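Local structure of hypothetical protein Atu1826 (Agrobacterium tumefaciens, 2I3D) at residues 129-132 / 133-136; 182-185 / 186-190. The protein is of unknown function but has the alpha/beta-hydrolase fold and is probably a serine hydrolase related to the S15 peptidase family. All blocks are in the same frame, centred on the assembly; numbering follows the deposited sequence.

Contact 1: residues 129-132 / 133-136; sequences YSFG and AWIG
The Phe-131 ring receives Ile-135 over one face: CG1 of Ile-135 lies 4.0 Å from the ring centroid, a CH-pi contact 29° off the normal. Ile-135 CG1 sits beside its own backbone N (chi1 -54°), which directs it back along the helix to the residue one turn earlier. Trp-134 meets the same ring with an edge: Phe-131 CE1 lies near the indole plane, 3.8 Å from Trp-134 CZ3, and the two planes are inclined at 57°. Beneath these side chains runs the first turn of helix 131-142. Ser-130 O accepts Ala-133 N at 2.8 Å and a weak bond from Trp-134 N. The regular i to i+4 bonds follow, Ile-135 N to Phe-131 O at 3.0 Å and Gly-136 N to Gly-132 O at 2.8 Å. Gly-132, with no side chain, fits the tight turn close to Tyr-129 O. Further out, Trp-134 stacks on Tyr-159 and gives its NE1 to Asp-160 O, while Phe-131 meets Phe-97 and packs edge-to-face with Tyr-159. Ser-130, with a positive phi in the strained turn between strand and helix, matches a GxSxG nucleophile elbow. Its OG is hydrogen-bonded to His-212 NE2, as expected of a serine hydrolase nucleophile, and the helix N-terminus beside it would probably help to stabilise the oxyanion that forms during catalysis.

Contact 2: residues 182-185 / 186-190; sequences APEK and DVNGL
The first turn of helix 184-195, the crossover helix of the beta-alpha-beta unit between strands 171-176 and 202-207, opens with Pro-183 at the N-cap position. Proline fits here because its lack of an N-H costs nothing ahead of a helix, and its phi of -57° is already set by the ring. Its carbonyl starts the helical bonding: Pro-183 O accepts Val-187 N at 3.1 Å, nearly straight, and takes a weak bond from Asp-186 N. Asn-188 N to Glu-184 O at 2.8 Å and Gly-189 N to Lys-185 O at 3.1 Å carry the pattern onward. On the inner side, Val-187 CG1 is anti to the backbone N (chi1 -176°), which leaves CG2 beside that N, reaching back to Ala-182 CB at 4.4 Å, while Val-187 packs on Ile-173 and Asn-175 of one strand and His-204 of the other; a small branched side chain fits this buried position. Ala-182 N is held by Asp-179 OD1, which ties the start of the turn to the putative triad. An acid near a helix N-terminus, as at Glu-184 and Asp-186, would be expected to suit the helix dipole. Lys-185 extends outward, its NZ 6.6 Å from Asp-186 OD2 and making no salt bridge with it. The Asp-186 side chain lies alongside the proline ring, pointing the same way, with OD2 3.4 Å from both CB and CD of Pro-183.

Both contacts are N-terminal turns of helices that follow strands of the same central sheet, and contact 1 closes before contact 2 opens along the chain. Their centres are 15 Å apart and their nearest atoms about 7 Å apart, so they do not touch. The probable Ser-130, His-212 and Asp-179 triad relates them: contact 1 supplies the serine, whereas contact 2 begins just after the aspartate. His-212 is hydrogen-bonded to contact 1 through Ser-130 OG and Tyr-129 OH, and Ala-182 of contact 2 touches the triad residues, its N bonded to Asp-179 OD1. Contact 1 is wholly buried, about 6 Å from the chain centre, while contact 2 is partly exposed, about 18 Å out.

Contact 1: residues 129-132 / 133-136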
ATOM      1  N   TYR B 129       8.459   6.586  -5.602  1.00  9.88           N
ATOM      2  CA  TYR B 129       7.012   6.736  -5.786  1.00 10.97           C
ATOM      3  C   TYR B 129       6.519   7.908  -4.950  1.00 11.85           C
ATOM      4  O   TYR B 129       6.765   7.973  -3.738  1.00 11.59           O
ATOM      5  CB  TYR B 129       6.369   5.383  -5.383  1.00 11.03           C
ATOM      6  CG  TYR B 129       4.871   5.404  -5.297  1.00 11.17           C
ATOM      7  CD1 TYR B 129       4.104   6.230  -6.124  1.00 11.36           C
ATOM      8  CD2 TYR B 129       4.215   4.575  -4.375  1.00 13.71           C
ATOM      9  CE1 TYR B 129       2.659   6.258  -5.997  1.00 11.50           C
ATOM     10  CE2 TYR B 129       2.822   4.603  -4.241  1.00 15.27           C
ATOM     11  CZ  TYR B 129       2.069   5.431  -5.036  1.00 13.97           C
ATOM     12  OH  TYR B 129       0.708   5.356  -4.860  1.00 15.46           O
ATOM     13  N   SER B 130       5.860   8.864  -5.608  1.00 11.40           N
ATOM     14  CA  SER B 130       5.293  10.015  -4.972  1.00 11.55           C
ATOM     15  C   SER B 130       6.404  10.885  -4.337  1.00 10.70           C
ATOM     16  O   SER B 130       7.345  11.275  -5.042  1.00 11.00           O
ATOM     17  CB  SER B 130       4.193   9.594  -3.984  1.00 11.19           C
ATOM     18  OG  SER B 130       3.347  10.685  -3.635  1.00 12.52           O
ATOM     19  N   PHE B 131       6.318  11.175  -3.025  1.00 11.27           N
ATOM     20  CA  PHE B 131       7.418  11.902  -2.355  1.00 11.67           C
ATOM     21  C   PHE B 131       8.785  11.217  -2.643  1.00 10.57           C
ATOM     22  O   PHE B 131       9.806  11.886  -2.839  1.00 11.75           O
ATOM     23  CB  PHE B 131       7.114  11.949  -0.862  1.00 10.98           C
ATOM     24  CG  PHE B 131       8.246  12.476   0.012  1.00 11.64           C
ATOM     25  CD1 PHE B 131       8.312  13.816   0.340  1.00 13.27           C
ATOM     26  CD2 PHE B 131       9.122  11.588   0.622  1.00 13.37           C
ATOM     27  CE1 PHE B 131       9.307  14.265   1.212  1.00 12.16           C
ATOM     28  CE2 PHE B 131      10.117  12.024   1.497  1.00 13.47           C
ATOM     29  CZ  PHE B 131      10.212  13.353   1.774  1.00 13.17           C
ATOM     30  N   GLY B 132       8.801   9.877  -2.666  1.00 10.53           N
ATOM     31  CA  GLY B 132      10.003   9.132  -2.999  1.00  9.47           C
ATOM     32  C   GLY B 132      10.594   9.495  -4.368  1.00  9.33           C
ATOM     33  O   GLY B 132      11.808   9.423  -4.524  1.00 10.78           O
ATOM     34  N   ALA B 133       9.745   9.877  -5.346  1.00  8.75           N
ATOM     35  CA  ALA B 133      10.264  10.240  -6.677  1.00  9.55           C
ATOM     36  C   ALA B 133      10.984  11.590  -6.555  1.00 10.40           C
ATOM     37  O   ALA B 133      11.955  11.862  -7.289  1.00 11.27           O
ATOM     38  CB  ALA B 133       9.123  10.353  -7.679  1.00  9.65           C
ATOM     39  N   TRP B 134      10.458  12.484  -5.711  1.00 10.31           N
ATOM     40  CA  TRP B 134      11.142  13.784  -5.516  1.00 11.01           C
ATOM     41  C   TRP B 134      12.506  13.595  -4.846  1.00 11.39           C
ATOM     42  O   TRP B 134      13.552  14.155  -5.304  1.00 11.47           O
ATOM     43  CB  TRP B 134      10.218  14.705  -4.707  1.00 11.08           C
ATOM     44  CG  TRP B 134      10.753  16.082  -4.421  1.00 12.36           C
ATOM     45  CD1 TRP B 134      11.120  17.046  -5.327  1.00 14.13           C
ATOM     46  CD2 TRP B 134      10.954  16.641  -3.117  1.00 12.34           C
ATOM     47  NE1 TRP B 134      11.581  18.182  -4.650  1.00 13.07           N
ATOM     48  CE2 TRP B 134      11.463  17.961  -3.297  1.00 12.56           C
ATOM     49  CE3 TRP B 134      10.803  16.135  -1.806  1.00 12.16           C
ATOM     50  CZ2 TRP B 134      11.772  18.791  -2.207  1.00 12.49           C
ATOM     51  CZ3 TRP B 134      11.086  16.944  -0.747  1.00 14.97           C
ATOM     52  CH2 TRP B 134      11.561  18.258  -0.931  1.00 13.81           C
ATOM     53  N   ILE B 135      12.526  12.841  -3.730  1.00 11.81           N
ATOM     54  CA  ILE B 135      13.835  12.486  -3.155  1.00 11.51           C
ATOM     55  C   ILE B 135      14.748  11.760  -4.176  1.00 10.76           C
ATOM     56  O   ILE B 135      15.949  12.072  -4.299  1.00 11.58           O
ATOM     57  CB  ILE B 135      13.680  11.643  -1.877  1.00 10.91           C
ATOM     58  CG1 ILE B 135      12.750  12.354  -0.856  1.00 12.27           C
ATOM     59  CG2 ILE B 135      15.095  11.279  -1.294  1.00 10.38           C
ATOM     60  CD1 ILE B 135      13.368  13.661  -0.270  1.00 14.40           C
ATOM     61  N   GLY B 136      14.175  10.828  -4.958  1.00 11.92           N
ATOM     62  CA  GLY B 136      14.969  10.098  -5.921  1.00  9.84           C
ATOM     63  C   GLY B 136      15.630  10.989  -6.963  1.00 10.69           C
ATOM     64  O   GLY B 136      16.811  10.802  -7.317  1.00 12.27           O
TER

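Contact 2: residues 182-185 / 186-190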
ATOM      1  N   ALA B 182      -1.664  14.942  -7.761  1.00 13.44           N
ATOM      2  CA  ALA B 182      -0.735  15.576  -8.705  1.00 13.64           C
ATOM      3  C   ALA B 182      -1.347  15.459 -10.101  1.00 13.96           C
ATOM      4  O   ALA B 182      -1.121  14.462 -10.797  1.00 15.10           O
ATOM      5  CB  ALA B 182       0.624  14.853  -8.642  1.00 13.59           C
ATOM      6  N   PRO B 183      -2.229  16.413 -10.475  1.00 14.88           N
ATOM      7  CA  PRO B 183      -2.937  16.349 -11.761  1.00 15.06           C
ATOM      8  C   PRO B 183      -2.034  16.279 -12.999  1.00 14.90           C
ATOM      9  O   PRO B 183      -0.886  16.691 -12.968  1.00 15.50           O
ATOM     10  CB  PRO B 183      -3.755  17.637 -11.767  1.00 15.40           C
ATOM     11  CG  PRO B 183      -4.046  17.849 -10.247  1.00 14.30           C
ATOM     12  CD  PRO B 183      -2.715  17.551  -9.644  1.00 15.91           C
ATOM     13  N   GLU B 184      -2.606  15.771 -14.079  1.00 14.81           N
ATOM     14  CA  GLU B 184      -1.890  15.592 -15.340  1.00 15.35           C
ATOM     15  C   GLU B 184      -1.272  16.881 -15.774  1.00 15.16           C
ATOM     16  O   GLU B 184      -0.172  16.880 -16.293  1.00 14.25           O
ATOM     17  CB  GLU B 184      -2.870  15.244 -16.463  1.00 18.00           C
ATOM     18  CG  GLU B 184      -3.253  13.855 -16.643  1.00 22.93           C
ATOM     19  CD  GLU B 184      -3.928  13.701 -18.011  1.00 23.94           C
ATOM     20  OE1 GLU B 184      -5.136  13.888 -18.074  1.00 25.36           O
ATOM     21  OE2 GLU B 184      -3.235  13.478 -19.015  1.00 26.82           O
ATOM     22  N   LYS B 185      -1.999  17.988 -15.651  1.00 14.93           N
ATOM     23  CA  LYS B 185      -1.437  19.238 -16.136  1.00 16.91           C
ATOM     24  C   LYS B 185      -0.100  19.545 -15.453  1.00 14.06           C
ATOM     25  O   LYS B 185       0.822  20.051 -16.090  1.00 13.62           O
ATOM     26  CB  LYS B 185      -2.422  20.387 -15.939  1.00 17.92           C
ATOM     27  CG  LYS B 185      -1.885  21.784 -16.284  1.00 20.35           C
ATOM     28  CD  LYS B 185      -3.070  22.847 -16.414  1.00 22.58           C
ATOM     29  CE  LYS B 185      -3.581  23.291 -15.062  1.00 27.02           C
ATOM     30  NZ  LYS B 185      -4.625  24.369 -15.265  1.00 29.59           N
ATOM     31  N   ASP B 186      -0.017  19.269 -14.148  1.00 11.84           N
ATOM     32  CA  ASP B 186       1.195  19.591 -13.418  1.00 12.31           C
ATOM     33  C   ASP B 186       2.315  18.635 -13.821  1.00 11.14           C
ATOM     34  O   ASP B 186       3.471  19.064 -14.034  1.00 11.88           O
ATOM     35  CB  ASP B 186       0.938  19.501 -11.927  1.00 12.97           C
ATOM     36  CG  ASP B 186      -0.153  20.430 -11.519  1.00 14.70           C
ATOM     37  OD1 ASP B 186       0.157  21.601 -11.251  1.00 15.57           O
ATOM     38  OD2 ASP B 186      -1.327  20.025 -11.547  1.00 15.65           O
ATOM     39  N   VAL B 187       1.999  17.338 -13.910  1.00 11.68           N
ATOM     40  CA  VAL B 187       3.052  16.403 -14.364  1.00 11.57           C
ATOM     41  C   VAL B 187       3.517  16.735 -15.785  1.00 11.47           C
ATOM     42  O   VAL B 187       4.710  16.650 -16.076  1.00 11.52           O
ATOM     43  CB  VAL B 187       2.645  14.918 -14.215  1.00 11.74           C
ATOM     44  CG1 VAL B 187       3.858  14.021 -14.617  1.00 13.95           C
ATOM     45  CG2 VAL B 187       2.274  14.670 -12.758  1.00 11.43           C
ATOM     46  N   ASN B 188       2.596  17.113 -16.655  1.00 11.88           N
ATOM     47  CA  ASN B 188       2.952  17.407 -18.047  1.00 12.42           C
ATOM     48  C   ASN B 188       3.893  18.595 -18.141  1.00 12.30           C
ATOM     49  O   ASN B 188       4.848  18.593 -18.929  1.00 12.84           O
ATOM     50  CB  ASN B 188       1.703  17.727 -18.874  1.00 13.06           C
ATOM     51  CG  ASN B 188       0.893  16.497 -19.197  1.00 17.69           C
ATOM     52  OD1 ASN B 188       1.384  15.366 -19.037  1.00 21.28           O
ATOM     53  ND2 ASN B 188      -0.365  16.696 -19.630  1.00 22.39           N
ATOM     54  N   GLY B 189       3.668  19.571 -17.270  1.00 12.36           N
ATOM     55  CA  GLY B 189       4.509  20.779 -17.261  1.00 12.42           C
ATOM     56  C   GLY B 189       5.936  20.454 -16.851  1.00 12.55           C
ATOM     57  O   GLY B 189       6.898  20.987 -17.431  1.00 13.82           O
ATOM     58  N   LEU B 190       6.102  19.576 -15.845  1.00 11.35           N
ATOM     59  CA  LEU B 190       7.453  19.160 -15.449  1.00 12.72           C
ATOM     60  C   LEU B 190       8.114  18.376 -16.621  1.00 12.43           C
ATOM     61  O   LEU B 190       9.266  18.621 -16.989  1.00 13.20           O
ATOM     62  CB  LEU B 190       7.394  18.224 -14.237  1.00 12.87           C
ATOM     63  CG  LEU B 190       8.655  17.402 -13.907  1.00 13.67           C
ATOM     64  CD1 LEU B 190       9.837  18.302 -13.588  1.00 14.11           C
ATOM     65  CD2 LEU B 190       8.401  16.366 -12.758  1.00 13.29           C
TER